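2-C-methyl-D-erythritol 4-phosphate cytidylyltransferase (Anaerococcus prevotii, PDB 4KT7) probably catalyses transfer of a cytidylyl group from CTP to 2-C-methyl-D-erythritol 4-phosphate, releasing diphosphate, in the DXP pathway of isoprenoid biosynthesis. Local coordinates at residues T219-E222 / D223-A227; V59-K62 / D63-D66; P114-E118 / E119-K123. All coordinates share one frame; numbering follows the deposited sequence.

All three contacts are local and follow one another along the chain without nesting or crossing; each sits where the chain turns into a helix. Interaction 2 comes first and closes the tight turn from strand 55-60 into helix 65-73. Next, interaction 3 ends the loop after strand 105-110 with a serine cap on helix 118-127. Last, interaction 1 starts the C-terminal helix 221-231 with a capping box. Interactions 1 and 3 touch, A227 CB lying 3.8 Å from F115 CE2, so the C-terminal helix packs on the loop before helix 118-127. Interaction 2 stands apart, its nearest atoms about 11 Å from those of interaction 1.

Interaction 1: residues T219-E222 / D223-A227; sequences TTQE and DIIFA
The carboxylate of D223 reaches back to the residues just before its own helix, where its OD2 accepts two backbone N-H groups. T219 N gives a nearly straight bond of 3.2 Å to D223 OD2, arriving on the anti lone pair. T220 N is also 3.2 Å from D223 OD2 but meets it from above the carboxylate plane, 39° out of it. A weak bond from T219 OG1 adds to this grip, the T219 side chain lying alongside that of D223 and pointing the same way. In return D223 N donates to T220 OG1 over 3.2 Å; T220 is the N-cap, and this bond together with that from T220 N to D223 OD2 forms a capping box. With chi1 at 76°, T220 OG1 lies between its own N and carbonyl carbon, turned in to the first turn of the helix; D223 CG, beside its own N at chi1 -66°, brings the carboxylate back to the T219 and T220 N-H groups.

Behind the cap the ordinary helical ladder begins, I224 N to T220 O, then I225 N to Q221 O at 3.2 Å and F226 N to E222 O. The Q221 chain bends at chi2, and its NE2 comes to 3.6 Å from I225 CD1. E222 instead turns outward, its OE2 forming a salt bridge with R233 of the second subunit.

Helix 221-231 thus has one side at the dimer interface, where I225 and F226 meet A229 and D223 of the second subunit, while A227 packs within its own chain on F115 of the loop before helix 118-127.

Interaction 2: residues V59-K62 / D63-D66; sequences VIRK and DDED
The turn that carries strand 55-60 into helix 65-73 is braced by R61 and the acidic residues after it. R61 NH2 forms a salt bridge of 2.9 Å with D63 OD2. The guanidinium meets this oxygen obliquely, its plane turned 72° from that of the carboxylate. A bend at chi3 (38°) curls the end of the arginine round to D63, two residues on. D64 approaches the same side chain at the edge of the guanidinium, its OD2 near that plane, but R61 NE and D64 OD2 remain 4.4 Å apart, beyond a salt bridge.

A water joins D64 to the backbone of R61 instead: it accepts from R61 N at 2.7 Å and donates to D64 OD2 at 2.8 Å. L21 N also donates to D64 OD2, while D64 OD1 pairs with R22, so this buried carboxylate joins the turn to the loop that follows strand 10-16.

The turn belongs to the beta-alpha-beta unit of strand 55-60, helix 65-73 and strand 79-83, and the chain passes through a short 3-10 turn before the helix. Across this turn and into the helix, D64 N donates to R61 O at 3.0 Å and E65 N to K62 O at 3.2 Å, both i to i+3 bonds. I60 CD1 rests 3.8 Å from E65 CA, and the extended E65 chain carries its carboxylate oxygens to the hydroxyls of Y81 and Y83, both on strand 79-83, which pairs with strand 55-60.

Interaction 3: residues P114-E118 / E119-K123; sequences PFASE and ELFLK
S117, at the N-cap of helix 118-127, accepts from L120 N through its OG at 3.1 Å, a bond bent to 143°. Its chi1 of 64° swings the hydroxyl between its own N and carbonyl carbon, facing the first turn of the helix. E212 OE2 is a second partner of the same hydroxyl, so the cap also ties the helix start to the chain just after strand 206-210. L120 N and F121 N give weak bonds to S117 O; the first regular rung is L122 N to E118 O, 3.0 Å long.

E118 turns away from this turn. Its CG is anti to the backbone N (chi1 -173°) and the chain runs on extended, bringing OE1 to a salt bridge with R49, just beyond helix 39-48. Closer to the backbone, the carbonyl of E118 is flanked by L122, whose CG lies 3.5 Å from E118 O.

Packing begins at A116, the residue before the cap, which points its methyl at the helix. A116 CB stands 4.0 Å from L120 CD2 and also lies against the F121 ring, so a single methyl bridges two successive helix residues. The ring itself meets H109 edge-to-face and touches L107 of strand 105-110 and T46 of helix 39-48, which fits this helix end into the core. E118 CA lies at the edge of the F121 ring, near its plane, and A116 CB approaches obliquely, 3.7 Å from F121 CE2.

Interaction 1: residues T219-E222 / D223-A227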
ATOM      1  N   THR A 219       5.512  -1.315 -12.856  1.00 47.05           N
ATOM      2  CA  THR A 219       6.889  -0.882 -13.112  1.00 50.64           C
ATOM      3  C   THR A 219       7.931  -1.993 -12.913  1.00 52.43           C
ATOM      4  O   THR A 219       8.834  -2.164 -13.736  1.00 57.47           O
ATOM      5  CB  THR A 219       7.271   0.359 -12.269  1.00 56.61           C
ATOM      6  OG1 THR A 219       7.032   0.093 -10.884  1.00 52.50           O
ATOM      7  CG2 THR A 219       6.453   1.588 -12.702  1.00 56.59           C
ATOM      8  N   THR A 220       7.798  -2.755 -11.831  1.00 47.07           N
ATOM      9  CA  THR A 220       8.794  -3.774 -11.488  1.00 45.88           C
ATOM     10  C   THR A 220       8.400  -5.146 -12.016  1.00 42.10           C
ATOM     11  O   THR A 220       7.249  -5.366 -12.392  1.00 40.57           O
ATOM     12  CB  THR A 220       8.995  -3.882  -9.960  1.00 42.37           C
ATOM     13  OG1 THR A 220       7.880  -4.583  -9.388  1.00 38.76           O
ATOM     14  CG2 THR A 220       9.101  -2.488  -9.330  1.00 45.18           C
ATOM     15  N   GLN A 221       9.361  -6.067 -12.028  1.00 62.31           N
ATOM     16  CA  GLN A 221       9.100  -7.441 -12.438  1.00 61.43           C
ATOM     17  C   GLN A 221       8.036  -8.075 -11.539  1.00 59.89           C
ATOM     18  O   GLN A 221       7.220  -8.879 -11.997  1.00 54.78           O
ATOM     19  CB  GLN A 221      10.392  -8.259 -12.422  1.00 60.32           C
ATOM     20  CG  GLN A 221      10.258  -9.634 -13.061  1.00 79.66           C
ATOM     21  CD  GLN A 221       9.539  -9.586 -14.402  1.00 79.86           C
ATOM     22  OE1 GLN A 221       9.885  -8.789 -15.276  1.00 78.38           O
ATOM     23  NE2 GLN A 221       8.525 -10.436 -14.564  1.00 77.85           N
ATOM     24  N   GLU A 222       8.040  -7.690 -10.264  1.00 61.80           N
ATOM     25  CA  GLU A 222       7.035  -8.154  -9.307  1.00 64.83           C
ATOM     26  C   GLU A 222       5.616  -7.733  -9.701  1.00 57.77           C
ATOM     27  O   GLU A 222       4.688  -8.538  -9.611  1.00 53.14           O
ATOM     28  CB  GLU A 222       7.358  -7.665  -7.886  1.00 74.76           C
ATOM     29  CG  GLU A 222       8.408  -8.491  -7.143  1.00 86.90           C
ATOM     30  CD  GLU A 222       9.808  -7.915  -7.262  1.00 96.07           C
ATOM     31  OE1 GLU A 222       9.961  -6.816  -7.842  1.00 95.15           O
ATOM     32  OE2 GLU A 222      10.757  -8.563  -6.769  1.00102.39           O
ATOM     33  N   ASP A 223       5.457  -6.476 -10.126  1.00 49.56           N
ATOM     34  CA  ASP A 223       4.153  -5.945 -10.543  1.00 47.08           C
ATOM     35  C   ASP A 223       3.591  -6.730 -11.729  1.00 51.57           C
ATOM     36  O   ASP A 223       2.402  -7.031 -11.771  1.00 46.00           O
ATOM     37  CB  ASP A 223       4.253  -4.458 -10.911  1.00 45.91           C
ATOM     38  CG  ASP A 223       4.591  -3.576  -9.718  1.00 54.54           C
ATOM     39  OD1 ASP A 223       4.195  -3.922  -8.588  1.00 60.06           O
ATOM     40  OD2 ASP A 223       5.248  -2.531  -9.915  1.00 53.54           O
ATOM     41  N   ILE A 224       4.460  -7.072 -12.679  1.00 50.39           N
ATOM     42  CA  ILE A 224       4.060  -7.840 -13.857  1.00 53.27           C
ATOM     43  C   ILE A 224       3.550  -9.231 -13.471  1.00 62.70           C
ATOM     44  O   ILE A 224       2.488  -9.665 -13.934  1.00 65.12           O
ATOM     45  CB  ILE A 224       5.220  -7.935 -14.868  1.00 53.15           C
ATOM     46  CG1 ILE A 224       5.463  -6.555 -15.483  1.00 49.94           C
ATOM     47  CG2 ILE A 224       4.918  -8.960 -15.953  1.00 52.68           C
ATOM     48  CD1 ILE A 224       6.724  -6.463 -16.287  1.00 53.46           C
ATOM     49  N   ILE A 225       4.305  -9.913 -12.612  1.00 64.70           N
ATOM     50  CA  ILE A 225       3.861 -11.172 -12.024  1.00 65.00           C
ATOM     51  C   ILE A 225       2.488 -10.983 -11.367  1.00 62.72           C
ATOM     52  O   ILE A 225       1.582 -11.787 -11.568  1.00 63.88           O
ATOM     53  CB  ILE A 225       4.884 -11.705 -10.977  1.00 63.26           C
ATOM     54  CG1 ILE A 225       6.268 -11.904 -11.608  1.00 66.92           C
ATOM     55  CG2 ILE A 225       4.403 -13.005 -10.343  1.00 62.62           C
ATOM     56  CD1 ILE A 225       6.264 -12.714 -12.892  1.00 65.99           C
ATOM     57  N   PHE A 226       2.329  -9.901 -10.609  1.00 56.92           N
ATOM     58  CA  PHE A 226       1.080  -9.647  -9.905  1.00 53.36           C
ATOM     59  C   PHE A 226      -0.052  -9.322 -10.884  1.00 52.32           C
ATOM     60  O   PHE A 226      -1.187  -9.779 -10.713  1.00 48.65           O
ATOM     61  CB  PHE A 226       1.266  -8.509  -8.890  1.00 59.64           C
ATOM     62  CG  PHE A 226       0.301  -8.559  -7.736  1.00 68.54           C
ATOM     63  CD1 PHE A 226       0.566  -9.356  -6.630  1.00 78.48           C
ATOM     64  CD2 PHE A 226      -0.869  -7.811  -7.754  1.00 70.36           C
ATOM     65  CE1 PHE A 226      -0.322  -9.415  -5.564  1.00 83.04           C
ATOM     66  CE2 PHE A 226      -1.760  -7.863  -6.688  1.00 74.68           C
ATOM     67  CZ  PHE A 226      -1.485  -8.665  -5.593  1.00 79.99           C
ATOM     68  N   ALA A 227       0.255  -8.532 -11.911  1.00 49.54           N
ATOM     69  CA  ALA A 227      -0.760  -8.146 -12.890  1.00 47.77           C
ATOM     70  C   ALA A 227      -1.267  -9.370 -13.635  1.00 47.69           C
ATOM     71  O   ALA A 227      -2.466  -9.528 -13.814  1.00 47.99           O
ATOM     72  CB  ALA A 227      -0.217  -7.119 -13.863  1.00 44.68           C
TER

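Interaction 2: residues V59-K62 / D63-D66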
ATOM      1  N   VAL A  59       2.510  11.607 -23.335  1.00 19.41           N
ATOM      2  CA  VAL A  59       3.834  12.168 -23.155  1.00 22.51           C
ATOM      3  C   VAL A  59       4.811  11.000 -23.117  1.00 21.49           C
ATOM      4  O   VAL A  59       4.697  10.106 -22.257  1.00 23.70           O
ATOM      5  CB  VAL A  59       3.909  13.029 -21.885  1.00 20.06           C
ATOM      6  CG1 VAL A  59       5.238  13.731 -21.821  1.00 18.12           C
ATOM      7  CG2 VAL A  59       2.770  14.081 -21.874  1.00 24.47           C
ATOM      8  N   ILE A  60       5.758  10.993 -24.054  1.00 24.42           N
ATOM      9  CA  ILE A  60       6.600   9.819 -24.273  1.00 23.46           C
ATOM     10  C   ILE A  60       8.096  10.087 -24.128  1.00 26.40           C
ATOM     11  O   ILE A  60       8.540  11.239 -24.091  1.00 31.13           O
ATOM     12  CB  ILE A  60       6.362   9.222 -25.674  1.00 25.73           C
ATOM     13  CG1 ILE A  60       6.894  10.168 -26.752  1.00 26.20           C
ATOM     14  CG2 ILE A  60       4.875   8.930 -25.878  1.00 24.78           C
ATOM     15  CD1 ILE A  60       7.015   9.532 -28.157  1.00 28.42           C
ATOM     16  N   ARG A  61       8.870   9.009 -24.055  1.00 29.76           N
ATOM     17  CA  ARG A  61      10.309   9.109 -24.222  1.00 31.05           C
ATOM     18  C   ARG A  61      10.592   9.194 -25.714  1.00 32.06           C
ATOM     19  O   ARG A  61       9.946   8.506 -26.508  1.00 34.41           O
ATOM     20  CB  ARG A  61      10.994   7.870 -23.649  1.00 33.11           C
ATOM     21  CG  ARG A  61      10.891   7.746 -22.146  1.00 38.85           C
ATOM     22  CD  ARG A  61      11.609   6.492 -21.665  1.00 49.22           C
ATOM     23  NE  ARG A  61      12.847   6.231 -22.399  1.00 53.70           N
ATOM     24  CZ  ARG A  61      14.037   6.733 -22.077  1.00 56.80           C
ATOM     25  NH1 ARG A  61      14.159   7.541 -21.034  1.00 57.10           N
ATOM     26  NH2 ARG A  61      15.103   6.427 -22.809  1.00 55.18           N
ATOM     27  N   LYS A  62      11.560  10.015 -26.104  1.00 34.12           N
ATOM     28  CA  LYS A  62      11.891  10.153 -27.514  1.00 38.32           C
ATOM     29  C   LYS A  62      12.292   8.812 -28.140  1.00 43.19           C
ATOM     30  O   LYS A  62      12.024   8.558 -29.322  1.00 41.01           O
ATOM     31  CB  LYS A  62      13.002  11.193 -27.714  1.00 39.52           C
ATOM     32  CG  LYS A  62      13.468  11.280 -29.159  1.00 45.84           C
ATOM     33  CD  LYS A  62      14.438  12.428 -29.447  1.00 53.12           C
ATOM     34  CE  LYS A  62      14.939  12.312 -30.893  1.00 60.82           C
ATOM     35  NZ  LYS A  62      15.525  13.575 -31.432  1.00 65.18           N
ATOM     36  N   ASP A  63      12.924   7.956 -27.342  1.00 41.62           N
ATOM     37  CA  ASP A  63      13.414   6.669 -27.825  1.00 43.03           C
ATOM     38  C   ASP A  63      12.295   5.687 -28.189  1.00 40.27           C
ATOM     39  O   ASP A  63      12.526   4.713 -28.924  1.00 38.31           O
ATOM     40  CB  ASP A  63      14.331   6.023 -26.779  1.00 48.34           C
ATOM     41  CG  ASP A  63      15.569   6.846 -26.495  1.00 58.98           C
ATOM     42  OD1 ASP A  63      15.892   7.740 -27.308  1.00 58.56           O
ATOM     43  OD2 ASP A  63      16.226   6.583 -25.461  1.00 65.05           O
ATOM     44  N   ASP A  64      11.096   5.932 -27.661  1.00 40.72           N
ATOM     45  CA  ASP A  64       9.943   5.054 -27.887  1.00 33.38           C
ATOM     46  C   ASP A  64       9.061   5.538 -29.041  1.00 38.80           C
ATOM     47  O   ASP A  64       7.992   4.968 -29.282  1.00 40.39           O
ATOM     48  CB  ASP A  64       9.068   4.986 -26.632  1.00 31.19           C
ATOM     49  CG  ASP A  64       9.667   4.137 -25.518  1.00 41.17           C
ATOM     50  OD1 ASP A  64      10.390   3.156 -25.799  1.00 32.82           O
ATOM     51  OD2 ASP A  64       9.375   4.439 -24.341  1.00 40.06           O
ATOM     52  N   GLU A  65       9.498   6.579 -29.751  1.00 37.41           N
ATOM     53  CA  GLU A  65       8.643   7.241 -30.742  1.00 36.76           C
ATOM     54  C   GLU A  65       8.124   6.323 -31.865  1.00 38.13           C
ATOM     55  O   GLU A  65       6.938   6.340 -32.181  1.00 36.27           O
ATOM     56  CB  GLU A  65       9.325   8.482 -31.333  1.00 38.92           C
ATOM     57  CG  GLU A  65       8.438   9.232 -32.328  1.00 41.96           C
ATOM     58  CD  GLU A  65       9.003  10.580 -32.751  1.00 45.58           C
ATOM     59  OE1 GLU A  65      10.199  10.843 -32.477  1.00 41.96           O
ATOM     60  OE2 GLU A  65       8.251  11.376 -33.365  1.00 48.19           O
ATOM     61  N   ASP A  66       9.001   5.514 -32.448  1.00 38.74           N
ATOM     62  CA  ASP A  66       8.598   4.617 -33.531  1.00 47.34           C
ATOM     63  C   ASP A  66       7.523   3.615 -33.118  1.00 44.20           C
ATOM     64  O   ASP A  66       6.546   3.410 -33.835  1.00 45.33           O
ATOM     65  CB  ASP A  66       9.817   3.892 -34.099  1.00 54.90           C
ATOM     66  CG  ASP A  66      10.710   4.815 -34.899  1.00 62.35           C
ATOM     67  OD1 ASP A  66      10.162   5.725 -35.564  1.00 64.34           O
ATOM     68  OD2 ASP A  66      11.949   4.640 -34.855  1.00 64.49           O
TER
HETATM   69  O   HOH W   1       7.657   6.557 -23.950  1.00 29.27           O

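Interaction 3: residues P114-E118 / E119-K123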
ATOM      1  N   PRO A 114      -2.858   0.293 -16.270  1.00 25.67           N
ATOM      2  CA  PRO A 114      -3.704  -0.188 -17.370  1.00 22.77           C
ATOM      3  C   PRO A 114      -5.104  -0.621 -16.945  1.00 25.51           C
ATOM      4  O   PRO A 114      -5.967  -0.811 -17.810  1.00 29.38           O
ATOM      5  CB  PRO A 114      -2.928  -1.411 -17.883  1.00 23.01           C
ATOM      6  CG  PRO A 114      -2.227  -1.919 -16.652  1.00 22.95           C
ATOM      7  CD  PRO A 114      -1.809  -0.677 -15.912  1.00 21.38           C
ATOM      8  N   PHE A 115      -5.332  -0.790 -15.645  1.00 26.34           N
ATOM      9  CA  PHE A 115      -6.568  -1.428 -15.205  1.00 23.40           C
ATOM     10  C   PHE A 115      -7.659  -0.473 -14.707  1.00 27.59           C
ATOM     11  O   PHE A 115      -8.757  -0.925 -14.377  1.00 27.57           O
ATOM     12  CB  PHE A 115      -6.273  -2.511 -14.158  1.00 27.41           C
ATOM     13  CG  PHE A 115      -5.296  -3.560 -14.627  1.00 32.20           C
ATOM     14  CD1 PHE A 115      -5.414  -4.129 -15.886  1.00 34.58           C
ATOM     15  CD2 PHE A 115      -4.243  -3.957 -13.815  1.00 35.21           C
ATOM     16  CE1 PHE A 115      -4.510  -5.099 -16.320  1.00 40.36           C
ATOM     17  CE2 PHE A 115      -3.328  -4.917 -14.247  1.00 35.68           C
ATOM     18  CZ  PHE A 115      -3.471  -5.489 -15.498  1.00 35.72           C
ATOM     19  N   ALA A 116      -7.383   0.830 -14.665  1.00 27.10           N
ATOM     20  CA  ALA A 116      -8.430   1.799 -14.301  1.00 25.39           C
ATOM     21  C   ALA A 116      -9.622   1.615 -15.241  1.00 27.23           C
ATOM     22  O   ALA A 116      -9.460   1.601 -16.455  1.00 28.23           O
ATOM     23  CB  ALA A 116      -7.896   3.244 -14.355  1.00 16.71           C
ATOM     24  N   SER A 117     -10.812   1.411 -14.684  1.00 22.75           N
ATOM     25  CA  SER A 117     -11.976   1.133 -15.517  1.00 23.88           C
ATOM     26  C   SER A 117     -12.415   2.427 -16.155  1.00 23.63           C
ATOM     27  O   SER A 117     -12.046   3.508 -15.699  1.00 24.85           O
ATOM     28  CB  SER A 117     -13.132   0.597 -14.672  1.00 21.53           C
ATOM     29  OG  SER A 117     -13.544   1.606 -13.748  1.00 24.92           O
ATOM     30  N   GLU A 118     -13.201   2.312 -17.213  1.00 19.04           N
ATOM     31  CA  GLU A 118     -13.816   3.475 -17.844  1.00 20.37           C
ATOM     32  C   GLU A 118     -14.686   4.256 -16.847  1.00 23.79           C
ATOM     33  O   GLU A 118     -14.704   5.489 -16.849  1.00 24.92           O
ATOM     34  CB  GLU A 118     -14.643   2.991 -19.030  1.00 28.35           C
ATOM     35  CG  GLU A 118     -15.222   4.070 -19.906  1.00 42.20           C
ATOM     36  CD  GLU A 118     -16.066   3.478 -21.018  1.00 52.93           C
ATOM     37  OE1 GLU A 118     -15.661   2.418 -21.558  1.00 54.97           O
ATOM     38  OE2 GLU A 118     -17.131   4.058 -21.341  1.00 52.76           O
ATOM     39  N   GLU A 119     -15.386   3.534 -15.974  1.00 21.47           N
ATOM     40  CA  GLU A 119     -16.220   4.156 -14.947  1.00 24.17           C
ATOM     41  C   GLU A 119     -15.429   5.050 -13.996  1.00 25.32           C
ATOM     42  O   GLU A 119     -15.935   6.071 -13.522  1.00 25.38           O
ATOM     43  CB  GLU A 119     -16.952   3.082 -14.145  1.00 34.70           C
ATOM     44  CG  GLU A 119     -18.008   3.620 -13.215  1.00 46.42           C
ATOM     45  CD  GLU A 119     -18.287   2.691 -12.043  1.00 61.02           C
ATOM     46  OE1 GLU A 119     -17.349   1.996 -11.582  1.00 56.38           O
ATOM     47  OE2 GLU A 119     -19.448   2.662 -11.576  1.00 72.51           O
ATOM     48  N   LEU A 120     -14.184   4.683 -13.709  1.00 19.08           N
ATOM     49  CA  LEU A 120     -13.365   5.491 -12.824  1.00 16.53           C
ATOM     50  C   LEU A 120     -13.013   6.818 -13.478  1.00 22.33           C
ATOM     51  O   LEU A 120     -12.974   7.866 -12.813  1.00 20.53           O
ATOM     52  CB  LEU A 120     -12.089   4.739 -12.446  1.00 19.64           C
ATOM     53  CG  LEU A 120     -11.162   5.440 -11.466  1.00 23.21           C
ATOM     54  CD1 LEU A 120     -11.900   5.708 -10.167  1.00 24.54           C
ATOM     55  CD2 LEU A 120      -9.890   4.613 -11.212  1.00 16.60           C
ATOM     56  N   PHE A 121     -12.729   6.781 -14.779  1.00 19.38           N
ATOM     57  CA  PHE A 121     -12.481   8.024 -15.515  1.00 18.17           C
ATOM     58  C   PHE A 121     -13.712   8.919 -15.568  1.00 20.04           C
ATOM     59  O   PHE A 121     -13.602  10.133 -15.412  1.00 24.97           O
ATOM     60  CB  PHE A 121     -12.010   7.724 -16.938  1.00 21.60           C
ATOM     61  CG  PHE A 121     -10.616   7.152 -16.998  1.00 19.76           C
ATOM     62  CD1 PHE A 121      -9.510   7.983 -16.934  1.00 18.78           C
ATOM     63  CD2 PHE A 121     -10.417   5.781 -17.121  1.00 22.70           C
ATOM     64  CE1 PHE A 121      -8.210   7.455 -16.997  1.00 18.01           C
ATOM     65  CE2 PHE A 121      -9.135   5.253 -17.179  1.00 23.11           C
ATOM     66  CZ  PHE A 121      -8.033   6.095 -17.116  1.00 22.41           C
ATOM     67  N   LEU A 122     -14.878   8.322 -15.804  1.00 19.76           N
ATOM     68  CA  LEU A 122     -16.133   9.078 -15.814  1.00 17.88           C
ATOM     69  C   LEU A 122     -16.427   9.685 -14.443  1.00 20.66           C
ATOM     70  O   LEU A 122     -16.862  10.837 -14.345  1.00 21.76           O
ATOM     71  CB  LEU A 122     -17.291   8.177 -16.236  1.00 21.64           C
ATOM     72  CG  LEU A 122     -17.261   7.676 -17.688  1.00 33.55           C
ATOM     73  CD1 LEU A 122     -18.436   6.740 -17.990  1.00 34.15           C
ATOM     74  CD2 LEU A 122     -17.270   8.858 -18.646  1.00 32.75           C
ATOM     75  N   LYS A 123     -16.180   8.924 -13.377  1.00 15.76           N
ATOM     76  CA  LYS A 123     -16.409   9.432 -12.025  1.00 22.93           C
ATOM     77  C   LYS A 123     -15.495  10.599 -11.718  1.00 24.82           C
ATOM     78  O   LYS A 123     -15.898  11.563 -11.052  1.00 22.10           O
ATOM     79  CB  LYS A 123     -16.194   8.328 -10.989  1.00 20.83           C
ATOM     80  CG  LYS A 123     -17.355   7.331 -10.917  1.00 24.73           C
ATOM     81  CD  LYS A 123     -16.877   5.987 -10.345  1.00 36.29           C
ATOM     82  CE  LYS A 123     -16.319   6.149  -8.937  1.00 48.17           C
ATOM     83  NZ  LYS A 123     -15.637   4.912  -8.411  1.00 53.70           N
TER